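Local coordinates for L-threonine-O-3-phosphate decarboxylase (Porphyromonas gingivalis, PDB 3FKD), which probably binds pyridoxal 5'-phosphate and is named for the decarboxylation of L-threonine O-3-phosphate, within the class I and II aminotransferase family, at residues P50-L55 with L231-A236; Q57-R62 with N68-T73; T262-L267 with F280-K285. All coordinates share one frame; numbering follows the deposited sequence.

Contact 1 (P50-L55 with L231-A236); sequences PDAGTL and LAIEAA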
loop_
_atom_site.group_PDB
_atom_site.type_symbol
_atom_site.label_atom_id
_atom_site.label_comp_id
_atom_site.label_asym_id
_atom_site.label_seq_id
_atom_site.Cartn_x
_atom_site.Cartn_y
_atom_site.Cartn_z
ATOM N N PRO A 50 -5.257 11.273 4.774
ATOM C CA PRO A 50 -5.829 9.925 4.834
ATOM C C PRO A 50 -6.359 9.593 3.469
ATOM O O PRO A 50 -6.537 8.462 3.030
ATOM C CB PRO A 50 -7.044 10.106 5.763
ATOM C CG PRO A 50 -6.832 11.410 6.448
ATOM C CD PRO A 50 -6.037 12.250 5.546
ATOM N N ASP A 51 -6.635 10.699 2.823
ATOM C CA ASP A 51 -7.340 10.798 1.575
ATOM C C ASP A 51 -6.409 11.018 0.345
ATOM O O ASP A 51 -6.855 10.936 -0.790
ATOM C CB ASP A 51 -8.226 12.048 1.735
ATOM C CG ASP A 51 -9.273 12.126 0.707
ATOM O OD1 ASP A 51 -9.308 11.192 -0.149
ATOM O OD2 ASP A 51 -10.051 13.102 0.741
ATOM N N ALA A 52 -5.141 11.350 0.588
ATOM C CA ALA A 52 -4.326 12.088 -0.407
ATOM C C ALA A 52 -5.136 13.134 -1.191
ATOM O O ALA A 52 -5.004 13.237 -2.422
ATOM C CB ALA A 52 -3.627 11.121 -1.377
ATOM N N GLY A 53 -5.966 13.906 -0.489
ATOM C CA GLY A 53 -6.931 14.772 -1.134
ATOM C C GLY A 53 -6.359 15.922 -1.945
ATOM O O GLY A 53 -6.985 16.354 -2.911
ATOM N N THR A 54 -5.205 16.455 -1.540
ATOM C CA THR A 54 -4.579 17.520 -2.280
ATOM C C THR A 54 -4.035 16.998 -3.614
ATOM O O THR A 54 -4.181 17.662 -4.663
ATOM C CB THR A 54 -3.456 18.225 -1.456
ATOM O OG1 THR A 54 -4.039 18.846 -0.317
ATOM C CG2 THR A 54 -2.829 19.312 -2.235
ATOM N N LEU A 55 -3.410 15.814 -3.583
ATOM C CA LEU A 55 -2.978 15.188 -4.822
ATOM C C LEU A 55 -4.172 14.932 -5.724
ATOM O O LEU A 55 -4.143 15.274 -6.905
ATOM C CB LEU A 55 -2.194 13.901 -4.583
ATOM C CG LEU A 55 -1.535 13.214 -5.786
ATOM C CD1 LEU A 55 -0.780 14.242 -6.645
ATOM C CD2 LEU A 55 -0.612 12.138 -5.329
ATOM N N LEU A 231 5.758 10.130 1.055
ATOM C CA LEU A 231 6.795 10.425 0.083
ATOM C C LEU A 231 6.267 10.241 -1.312
ATOM O O LEU A 231 6.653 10.996 -2.195
ATOM C CB LEU A 231 7.977 9.498 0.257
ATOM C CG LEU A 231 8.892 9.816 1.421
ATOM C CD1 LEU A 231 9.874 8.652 1.546
ATOM C CD2 LEU A 231 9.605 11.207 1.266
ATOM N N ALA A 232 5.418 9.233 -1.517
ATOM C CA ALA A 232 4.821 8.996 -2.834
ATOM C C ALA A 232 3.945 10.155 -3.237
ATOM O O ALA A 232 3.956 10.569 -4.403
ATOM C CB ALA A 232 4.026 7.652 -2.901
ATOM N N ILE A 233 3.184 10.681 -2.284
ATOM C CA ILE A 233 2.294 11.812 -2.550
ATOM C C ILE A 233 3.162 12.982 -3.028
ATOM O O ILE A 233 2.816 13.708 -3.959
ATOM C CB ILE A 233 1.391 12.192 -1.300
ATOM C CG1 ILE A 233 0.083 11.374 -1.306
ATOM C CG2 ILE A 233 1.002 13.627 -1.338
ATOM C CD1 ILE A 233 -0.453 10.991 0.092
ATOM N N GLU A 234 4.322 13.079 -2.395
ATOM C CA GLU A 234 5.264 14.156 -2.582
ATOM C C GLU A 234 5.994 14.050 -3.947
ATOM O O GLU A 234 6.155 15.048 -4.646
ATOM C CB GLU A 234 6.225 14.156 -1.389
ATOM C CG GLU A 234 7.220 15.259 -1.360
ATOM C CD GLU A 234 6.634 16.652 -1.073
ATOM O OE1 GLU A 234 5.455 16.771 -0.717
ATOM O OE2 GLU A 234 7.394 17.642 -1.205
ATOM N N ALA A 235 6.380 12.834 -4.329
ATOM C CA ALA A 235 6.965 12.587 -5.640
ATOM C C ALA A 235 5.988 12.935 -6.743
ATOM O O ALA A 235 6.339 13.619 -7.712
ATOM C CB ALA A 235 7.412 11.139 -5.770
ATOM N N ALA A 236 4.757 12.470 -6.597
ATOM C CA ALA A 236 3.726 12.731 -7.600
ATOM C C ALA A 236 3.434 14.216 -7.797
ATOM O O ALA A 236 3.308 14.670 -8.940
ATOM C CB ALA A 236 2.427 11.955 -7.290
#
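Leu55 and Ala52, at the start of helix 53-62, press against Ile233 and Ala236, which lie one turn apart on helix 230-241. The contact is wholly apolar, and no hydrogen bond crosses it. The shortest approach runs from Ala52 CB to Ile233 CD1, 3.5 Å; CG1 of the same isoleucine follows at 3.7 Å from Ala52 CB, so the methyl is met by the last two carbons of the longer branch. With CG2 anti to the backbone N, the longer branch is the one directed at Ala52. The other half of the contact belongs to Leu55. Its CG also stands anti to the backbone N (chi1 -173°), and the fork is carried out to Ala236, whose CB lies 3.6 Å from CD2 and 4.0 Å from CD1 of Leu55. Leu55 CD2 also passes 4.2 Å from Ile233 CG1, leaning on both residues. Alanine suits positions 52 and 236 because each receives a larger neighbour with a single methyl, while the leucine and isoleucine are long enough to bridge two backbones whose CA atoms, at Leu55 and Ile233, come no nearer than 6.7 Å.

Ala52 occupies the N-cap position, with both backbone angles positive (37°, 45°), and there the chain turns into the helix. Just outside the apolar patch, Asp51 OD2 forms a salt bridge with Arg56, and Thr54 OG1 is hydrogen-bonded to Glu49. Pro50 is tied through its backbone to Trp226, ahead of helix 230-241. Further along that helix, Leu240 also packs on Leu55. Helix 230-241 has other neighbours: Ala235 touches Leu33 and Leu37 of helix 31-39, and Leu231 packs on Leu231 of the second subunit, so this helix meets helix 53-62, helix 31-39 and, through Leu231, the other chain of the dimer.

Contact 2 (Q57-R62 with N68-T73); sequences QMLAKR and NAILVT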
loop_
_atom_site.group_PDB
_atom_site.type_symbol
_atom_site.label_atom_id
_atom_site.label_comp_id
_atom_site.label_asym_id
_atom_site.label_seq_id
_atom_site.Cartn_x
_atom_site.Cartn_y
_atom_site.Cartn_z
ATOM N N GLN A 57 -7.054 16.400 -5.828
ATOM C CA GLN A 57 -7.469 17.687 -6.370
ATOM C C GLN A 57 -6.590 18.128 -7.560
ATOM O O GLN A 57 -7.112 18.435 -8.626
ATOM C CB GLN A 57 -7.521 18.723 -5.245
ATOM C CG GLN A 57 -7.713 20.165 -5.655
ATOM C CD GLN A 57 -9.068 20.426 -6.280
ATOM O OE1 GLN A 57 -9.270 20.234 -7.495
ATOM N NE2 GLN A 57 -10.010 20.896 -5.453
HETATM N N MSE A 58 -5.270 18.134 -7.408
HETATM C CA MSE A 58 -4.400 18.552 -8.517
HETATM C C MSE A 58 -4.405 17.605 -9.739
HETATM O O MSE A 58 -4.068 18.022 -10.850
HETATM C CB MSE A 58 -2.958 18.717 -8.066
HETATM C CG MSE A 58 -2.748 19.516 -6.782
HETATM SE SE MSE A 58 -0.878 19.178 -6.323
HETATM C CE MSE A 58 -0.864 19.495 -4.426
ATOM N N LEU A 59 -4.737 16.332 -9.540
ATOM C CA LEU A 59 -4.848 15.423 -10.655
ATOM C C LEU A 59 -6.104 15.774 -11.434
ATOM O O LEU A 59 -6.081 15.917 -12.640
ATOM C CB LEU A 59 -4.904 13.973 -10.160
ATOM C CG LEU A 59 -3.590 13.341 -9.682
ATOM C CD1 LEU A 59 -3.805 11.981 -9.019
ATOM C CD2 LEU A 59 -2.582 13.251 -10.840
ATOM N N ALA A 60 -7.212 15.928 -10.728
ATOM C CA ALA A 60 -8.473 16.246 -11.365
ATOM C C ALA A 60 -8.302 17.425 -12.320
ATOM O O ALA A 60 -8.705 17.360 -13.484
ATOM C CB ALA A 60 -9.513 16.562 -10.315
ATOM N N LYS A 61 -7.684 18.491 -11.821
ATOM C CA LYS A 61 -7.543 19.719 -12.584
ATOM C C LYS A 61 -6.661 19.528 -13.794
ATOM O O LYS A 61 -6.953 20.022 -14.891
ATOM C CB LYS A 61 -6.957 20.814 -11.695
ATOM C CG LYS A 61 -7.086 22.206 -12.274
ATOM C CD LYS A 61 -6.630 23.270 -11.269
ATOM C CE LYS A 61 -6.087 24.516 -11.978
ATOM N NZ LYS A 61 -5.016 25.194 -11.178
ATOM N N ARG A 62 -5.557 18.827 -13.584
ATOM C CA ARG A 62 -4.612 18.575 -14.647
ATOM C C ARG A 62 -5.268 17.726 -15.747
ATOM O O ARG A 62 -4.999 17.904 -16.923
ATOM C CB ARG A 62 -3.388 17.860 -14.071
ATOM C CG ARG A 62 -2.343 17.469 -15.112
ATOM C CD ARG A 62 -1.386 18.648 -15.374
ATOM N NE ARG A 62 -0.482 18.366 -16.486
ATOM C CZ ARG A 62 -0.407 19.091 -17.603
ATOM N NH1 ARG A 62 -1.173 20.168 -17.759
ATOM N NH2 ARG A 62 0.449 18.742 -18.563
ATOM N N ASN A 68 -14.323 14.429 -7.856
ATOM C CA ASN A 68 -15.085 13.211 -7.667
ATOM C C ASN A 68 -14.613 12.003 -8.491
ATOM O O ASN A 68 -15.013 10.859 -8.239
ATOM C CB ASN A 68 -16.515 13.471 -8.120
ATOM C CG ASN A 68 -17.333 14.156 -7.085
ATOM O OD1 ASN A 68 -17.097 13.998 -5.874
ATOM N ND2 ASN A 68 -18.326 14.928 -7.539
ATOM N N ALA A 69 -13.832 12.258 -9.526
ATOM C CA ALA A 69 -13.558 11.195 -10.474
ATOM C C ALA A 69 -12.153 10.623 -10.346
ATOM O O ALA A 69 -11.795 9.742 -11.127
ATOM C CB ALA A 69 -13.849 11.651 -11.914
ATOM N N ILE A 70 -11.353 11.136 -9.407
ATOM C CA ILE A 70 -10.033 10.554 -9.163
ATOM C C ILE A 70 -9.964 9.853 -7.813
ATOM O O ILE A 70 -10.634 10.208 -6.856
ATOM C CB ILE A 70 -8.830 11.558 -9.336
ATOM C CG1 ILE A 70 -8.419 11.691 -10.802
ATOM C CG2 ILE A 70 -7.591 11.069 -8.605
ATOM C CD1 ILE A 70 -9.251 12.638 -11.641
ATOM N N LEU A 71 -9.142 8.837 -7.747
ATOM C CA LEU A 71 -8.927 8.142 -6.504
ATOM C C LEU A 71 -7.483 7.690 -6.550
ATOM O O LEU A 71 -7.124 6.815 -7.363
ATOM C CB LEU A 71 -9.871 6.935 -6.383
ATOM C CG LEU A 71 -9.528 6.038 -5.186
ATOM C CD1 LEU A 71 -10.247 6.463 -3.965
ATOM C CD2 LEU A 71 -9.827 4.571 -5.484
ATOM N N VAL A 72 -6.657 8.321 -5.732
ATOM C CA VAL A 72 -5.268 7.957 -5.612
ATOM C C VAL A 72 -5.133 6.593 -4.943
ATOM O O VAL A 72 -5.805 6.292 -4.007
ATOM C CB VAL A 72 -4.422 9.068 -4.904
ATOM C CG1 VAL A 72 -2.940 8.709 -4.863
ATOM C CG2 VAL A 72 -4.621 10.404 -5.602
ATOM N N THR A 73 -4.222 5.781 -5.433
ATOM C CA THR A 73 -4.125 4.406 -5.008
ATOM C C THR A 73 -2.676 4.061 -4.607
ATOM O O THR A 73 -1.766 4.791 -4.949
ATOM C CB THR A 73 -4.683 3.473 -6.130
ATOM O OG1 THR A 73 -5.075 2.237 -5.553
ATOM C CG2 THR A 73 -3.664 3.233 -7.211
#
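Ala60 and Ile70 mark the nearest approach of the two backbones, CA to CA 6.3 Å, and the axis of helix segment 57-62 passes 8.5 Å from that of strand 70-73, at 129° between their chain directions. Ala60 suits this close spacing. With only a methyl for a side chain, it lets Ile70 come up to the helix backbone itself, and Ile70 CD1 rests 3.7 Å from Ala60 CA, nearer than the 4.2 Å that separates it from Ala60 CB. The isoleucine divides its work: its long branch goes to the alanine, whereas CG2, anti to the backbone N, turns to Leu59 CD1.

Helix 53-62 and strand 70-73 follow one another through a short loop, and the strand forms an edge of the seven-stranded mixed sheet that is characteristic of the large domain in the aspartate aminotransferase fold. It pairs antiparallel with strand 207-210, with backbone hydrogen bonds between Leu71 and Ile209 and between Thr73 and Gly207. Ile70 and Val72 both touch the helix, which thus packs on their face of the sheet, while the CB of Leu71 points away from the helix and its side chain meets Gln82 of helix 75-86.

Leu59 is the link between the two strand residues. Its CG lies anti to the carbonyl carbon (chi1 -76°), and the CD1 methyl of Leu59 touches both Ile70 CG2 and Val72 CG2, 3.9 Å from each. The leucine crosses both strand side chains at about a right angle. Tyr208 of the adjoining strand and Leu240 of helix 230-241 also touch Leu59.

Contact 3 (T262-L267 with F280-K285); sequences TALNRL and FLLRLK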
loop_
_atom_site.group_PDB
_atom_site.type_symbol
_atom_site.label_atom_id
_atom_site.label_comp_id
_atom_site.label_asym_id
_atom_site.label_seq_id
_atom_site.Cartn_x
_atom_site.Cartn_y
_atom_site.Cartn_z
ATOM N N THR A 262 15.187 -5.128 -35.717
ATOM C CA THR A 262 15.789 -5.440 -36.998
ATOM C C THR A 262 17.004 -6.329 -36.823
ATOM O O THR A 262 17.138 -7.385 -37.473
ATOM C CB THR A 262 16.261 -4.149 -37.683
ATOM O OG1 THR A 262 15.133 -3.295 -37.943
ATOM C CG2 THR A 262 17.004 -4.471 -38.965
ATOM N N ALA A 263 17.924 -5.894 -35.980
ATOM C CA ALA A 263 19.075 -6.716 -35.683
ATOM C C ALA A 263 18.626 -8.056 -35.106
ATOM O O ALA A 263 19.125 -9.094 -35.540
ATOM C CB ALA A 263 20.028 -6.017 -34.756
ATOM N N LEU A 264 17.673 -8.061 -34.165
ATOM C CA LEU A 264 17.240 -9.328 -33.622
ATOM C C LEU A 264 16.676 -10.325 -34.665
ATOM O O LEU A 264 16.953 -11.530 -34.587
ATOM C CB LEU A 264 16.280 -9.155 -32.444
ATOM C CG LEU A 264 16.947 -8.709 -31.127
ATOM C CD1 LEU A 264 15.921 -8.306 -30.118
ATOM C CD2 LEU A 264 17.894 -9.722 -30.538
ATOM N N ASN A 265 15.875 -9.854 -35.615
ATOM C CA ASN A 265 15.275 -10.771 -36.557
ATOM C C ASN A 265 16.372 -11.372 -37.465
ATOM O O ASN A 265 16.334 -12.559 -37.830
ATOM C CB ASN A 265 14.173 -10.090 -37.367
ATOM C CG ASN A 265 12.863 -9.965 -36.599
ATOM O OD1 ASN A 265 12.477 -10.855 -35.854
ATOM N ND2 ASN A 265 12.168 -8.850 -36.795
ATOM N N ARG A 266 17.370 -10.565 -37.789
ATOM C CA ARG A 266 18.462 -11.042 -38.613
ATOM C C ARG A 266 19.072 -12.284 -38.015
ATOM O O ARG A 266 19.611 -13.129 -38.744
ATOM C CB ARG A 266 19.557 -9.995 -38.734
ATOM C CG ARG A 266 19.259 -8.942 -39.739
ATOM C CD ARG A 266 20.534 -8.295 -40.081
ATOM N NE ARG A 266 20.377 -7.403 -41.218
ATOM C CZ ARG A 266 21.311 -6.563 -41.621
ATOM N NH1 ARG A 266 22.474 -6.515 -40.980
ATOM N NH2 ARG A 266 21.074 -5.790 -42.662
ATOM N N LEU A 267 19.029 -12.376 -36.691
ATOM C CA LEU A 267 19.582 -13.539 -36.024
ATOM C C LEU A 267 18.800 -14.754 -36.462
ATOM O O LEU A 267 17.594 -14.664 -36.703
ATOM C CB LEU A 267 19.568 -13.381 -34.495
ATOM C CG LEU A 267 20.930 -12.937 -33.933
ATOM C CD1 LEU A 267 21.469 -11.774 -34.731
ATOM C CD2 LEU A 267 20.879 -12.626 -32.439
ATOM N N PHE A 280 8.913 -5.728 -26.093
ATOM C CA PHE A 280 8.400 -6.694 -27.084
ATOM C C PHE A 280 8.694 -8.140 -26.663
ATOM O O PHE A 280 9.588 -8.401 -25.875
ATOM C CB PHE A 280 9.025 -6.410 -28.499
ATOM C CG PHE A 280 10.521 -6.325 -28.474
ATOM C CD1 PHE A 280 11.295 -7.478 -28.502
ATOM C CD2 PHE A 280 11.157 -5.103 -28.329
ATOM C CE1 PHE A 280 12.661 -7.415 -28.437
ATOM C CE2 PHE A 280 12.521 -5.032 -28.239
ATOM C CZ PHE A 280 13.285 -6.203 -28.317
ATOM N N LEU A 281 7.944 -9.081 -27.212
ATOM C CA LEU A 281 8.232 -10.506 -27.054
ATOM C C LEU A 281 9.262 -11.016 -28.135
ATOM O O LEU A 281 9.181 -10.684 -29.325
ATOM C CB LEU A 281 6.900 -11.271 -27.137
ATOM C CG LEU A 281 6.080 -11.788 -25.947
ATOM C CD1 LEU A 281 6.446 -11.298 -24.569
ATOM C CD2 LEU A 281 4.608 -11.556 -26.202
ATOM N N LEU A 282 10.254 -11.790 -27.718
ATOM C CA LEU A 282 10.931 -12.624 -28.688
ATOM C C LEU A 282 10.798 -14.140 -28.402
ATOM O O LEU A 282 10.760 -14.590 -27.243
ATOM C CB LEU A 282 12.374 -12.172 -28.941
ATOM C CG LEU A 282 13.618 -12.662 -28.203
ATOM C CD1 LEU A 282 13.681 -14.203 -28.017
ATOM C CD2 LEU A 282 14.828 -12.161 -29.002
ATOM N N ARG A 283 10.703 -14.909 -29.487
ATOM C CA ARG A 283 10.574 -16.370 -29.415
ATOM C C ARG A 283 11.865 -17.063 -29.804
ATOM O O ARG A 283 12.441 -16.775 -30.861
ATOM C CB ARG A 283 9.473 -16.843 -30.358
ATOM C CG ARG A 283 8.764 -18.101 -29.915
ATOM C CD ARG A 283 7.893 -18.619 -31.034
ATOM N NE ARG A 283 6.673 -19.214 -30.497
ATOM C CZ ARG A 283 6.412 -20.512 -30.495
ATOM N NH1 ARG A 283 5.284 -20.970 -29.970
ATOM N NH2 ARG A 283 7.295 -21.354 -31.019
ATOM N N LEU A 284 12.341 -17.948 -28.941
ATOM C CA LEU A 284 13.412 -18.839 -29.330
ATOM C C LEU A 284 12.839 -19.978 -30.162
ATOM O O LEU A 284 11.922 -20.642 -29.715
ATOM C CB LEU A 284 14.103 -19.401 -28.106
ATOM C CG LEU A 284 14.681 -18.335 -27.189
ATOM C CD1 LEU A 284 15.650 -18.966 -26.226
ATOM C CD2 LEU A 284 15.402 -17.321 -28.011
ATOM N N LYS A 285 13.351 -20.169 -31.383
ATOM C CA LYS A 285 13.050 -21.364 -32.191
ATOM C C LYS A 285 13.444 -22.621 -31.409
ATOM O O LYS A 285 12.659 -23.546 -31.277
ATOM C CB LYS A 285 13.776 -21.308 -33.533
ATOM C CG LYS A 285 14.095 -22.682 -34.141
ATOM C CD LYS A 285 15.432 -22.693 -34.961
ATOM C CE LYS A 285 15.330 -21.969 -36.306
ATOM N NZ LYS A 285 16.666 -21.563 -36.804
#
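Leu264, near the end of helix 250-266, meets Phe280 and Leu282 of strand 279-284 through a single methyl, CD1. It has the largest share of the buried surface because both strand residues meet it. The nearest CA atoms, those of Leu264 and Leu282, are 8.7 Å apart. Leucine provides the length needed, with CG anti to the carbonyl carbon (chi1 -75°). Phe280 takes the methyl at the far end of its ring, where CE1 and CZ are each 3.8 Å from Leu264 CD1, an oblique approach to the ring.

This is helix-on-sheet packing in the small C-terminal domain expected of an aminotransferase fold: strand 279-284 runs between strands 270-272 and 317-321, antiparallel to both, and helices 250-266 and 325-339 cover one face. Leu282, two residues on from Phe280, points to the same face, and its CD2 lies 4.2 Å from Leu264 CD1. Val272 touches both leucines from the neighbouring strand, while Phe331, Ile332 and Leu335 of helix 325-339 pack on Leu264. Nearby, Asn265 OD1 accepts a hydrogen bond from the backbone N of Val272.

How the contacts relate
Contacts 1 and 2 share helix 53-62 and are continuous: Val72 of contact 2 touches Ala52 and Leu55 of contact 1. The centres of contacts 1 and 2 are about 11 Å apart. Contact 1 joins helix to helix near the second subunit; contact 2 fixes the same helix to the edge of the large sheet. Contact 3 stands apart, its centre more than 40 Å from the other two and across the chain's centre, packing helix 250-266 on the five-stranded sheet. All three are buried and apolar, without a crossing hydrogen bond. Alanines allow close approach in contacts 1 and 2, whereas contact 3 spans a wider gap with leucines and an aromatic ring.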